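Local coordinates for methyltransferase (Streptococcus pyogenes, PDB 2ESR), which is probably an S-adenosylmethionine-dependent methyltransferase of the Rossmann-like class, with a substrate that is not established, at residues E120-A124 and K125-S129. Sequence-based numbering, arbitrary orientation.
Sequences EALAA and KNLLS
The flat groups that meet between Leu122 and Leu127 and between Ala123 and Asn126 are peptide units: carbonyls of the helix end receive the N-H groups of Asn126 and Leu127, which complete a Schellman motif at the C-terminal end of helix 111-124. The two bonds approach their carbonyls differently: Leu127 N reaches Leu122 O almost end-on at 3.1 Å with a nearly straight N-H (171°), whereas Asn126 N sits over the face of the Ala123 carbonyl, 69° out of its plane. Asn126 is the C-prime residue; its positive phi puts it in the left-handed helical region, which ends the helix and turns the chain out of its path, a conformation that asparagine tolerates better than most side chains. Before it, Lys125 N still gives a helical bond to Ala121 O (3.1 Å), and the lysine chain, bent at every later torsion, brings NZ to helix 90-96, where it makes a weak hydrogen bond to Ile94 O.

On the buried side leucines flank the turn: Leu122 before it, Leu127 and Leu128 after it. Leu122, its CG beside the backbone N (chi1 -72°), crosses both at about a right angle, and Ile94 and Val104 extend this apolar cluster to helix 90-96 and strand 101-106. The turn thus joins the helix to strand 128-129 within the Rossmann-like fold. Different atoms of Leu122 serve the two: CD2 meets Leu127 CD1 at 3.9 Å, while CB packs against Leu128 CD2 at 4.0 Å.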
loop_
_atom_site.group_PDB
_atom_site.type_symbol
_atom_site.label_atom_id
_atom_site.label_comp_id
_atom_site.label_asym_id
_atom_site.label_seq_id
_atom_site.Cartn_x
_atom_site.Cartn_y
_atom_site.Cartn_z
ATOM N N GLU A 120 -2.629 -15.384 14.274
ATOM C CA GLU A 120 -1.724 -16.509 14.061
ATOM C C GLU A 120 -1.086 -16.391 12.678
ATOM O O GLU A 120 0.115 -16.622 12.520
ATOM C CB GLU A 120 -2.481 -17.833 14.160
ATOM C CG GLU A 120 -2.893 -18.213 15.567
ATOM C CD GLU A 120 -1.739 -18.760 16.393
ATOM O OE1 GLU A 120 -1.954 -19.062 17.589
ATOM O OE2 GLU A 120 -0.622 -18.895 15.850
ATOM N N ALA A 121 -1.885 -16.015 11.680
ATOM C CA ALA A 121 -1.375 -15.880 10.322
ATOM C C ALA A 121 -0.379 -14.737 10.210
ATOM O O ALA A 121 0.666 -14.880 9.567
ATOM C CB ALA A 121 -2.521 -15.675 9.339
ATOM N N LEU A 122 -0.700 -13.603 10.826
ATOM C CA LEU A 122 0.193 -12.443 10.790
ATOM C C LEU A 122 1.528 -12.770 11.448
ATOM O O LEU A 122 2.590 -12.369 10.954
ATOM C CB LEU A 122 -0.446 -11.257 11.508
ATOM C CG LEU A 122 -1.621 -10.565 10.816
ATOM C CD1 LEU A 122 -2.302 -9.626 11.790
ATOM C CD2 LEU A 122 -1.113 -9.808 9.570
ATOM N N ALA A 123 1.471 -13.499 12.558
ATOM C CA ALA A 123 2.677 -13.877 13.287
ATOM C C ALA A 123 3.529 -14.850 12.482
ATOM O O ALA A 123 4.755 -14.735 12.449
ATOM C CB ALA A 123 2.299 -14.500 14.632
ATOM N N ALA A 124 2.878 -15.809 11.832
ATOM C CA ALA A 124 3.586 -16.811 11.038
ATOM C C ALA A 124 4.285 -16.199 9.829
ATOM O O ALA A 124 5.313 -16.705 9.377
ATOM C CB ALA A 124 2.614 -17.899 10.582
ATOM N N LYS A 125 3.727 -15.112 9.311
ATOM C CA LYS A 125 4.287 -14.434 8.150
ATOM C C LYS A 125 5.235 -13.304 8.541
ATOM O O LYS A 125 5.651 -12.517 7.690
ATOM C CB LYS A 125 3.156 -13.881 7.278
ATOM C CG LYS A 125 2.224 -14.958 6.716
ATOM C CD LYS A 125 2.979 -15.931 5.820
ATOM C CE LYS A 125 3.525 -15.242 4.583
ATOM N NZ LYS A 125 2.433 -14.722 3.711
ATOM N N ASN A 126 5.569 -13.241 9.826
ATOM C CA ASN A 126 6.464 -12.219 10.368
ATOM C C ASN A 126 6.119 -10.823 9.884
ATOM O O ASN A 126 6.993 -10.062 9.467
ATOM C CB ASN A 126 7.912 -12.547 10.011
ATOM C CG ASN A 126 8.279 -13.966 10.359
ATOM O OD1 ASN A 126 8.182 -14.867 9.523
ATOM N ND2 ASN A 126 8.682 -14.184 11.604
ATOM N N LEU A 127 4.835 -10.488 9.954
ATOM C CA LEU A 127 4.348 -9.193 9.509
ATOM C C LEU A 127 4.136 -8.201 10.650
ATOM O O LEU A 127 3.674 -7.084 10.421
ATOM C CB LEU A 127 3.029 -9.370 8.758
ATOM C CG LEU A 127 3.117 -10.146 7.439
ATOM C CD1 LEU A 127 1.719 -10.477 6.936
ATOM C CD2 LEU A 127 3.874 -9.310 6.427
ATOM N N LEU A 128 4.469 -8.608 11.870
ATOM C CA LEU A 128 4.281 -7.745 13.036
ATOM C C LEU A 128 5.590 -7.194 13.592
ATOM O O LEU A 128 6.543 -7.940 13.816
ATOM C CB LEU A 128 3.568 -8.522 14.145
ATOM C CG LEU A 128 2.228 -9.165 13.780
ATOM C CD1 LEU A 128 1.695 -9.930 14.975
ATOM C CD2 LEU A 128 1.235 -8.092 13.340
ATOM N N SER A 129 5.635 -5.889 13.826
ATOM C CA SER A 129 6.848 -5.289 14.375
ATOM C C SER A 129 7.024 -5.790 15.800
ATOM O O SER A 129 6.085 -6.314 16.407
ATOM C CB SER A 129 6.735 -3.766 14.392
ATOM O OG SER A 129 5.869 -3.340 15.434
#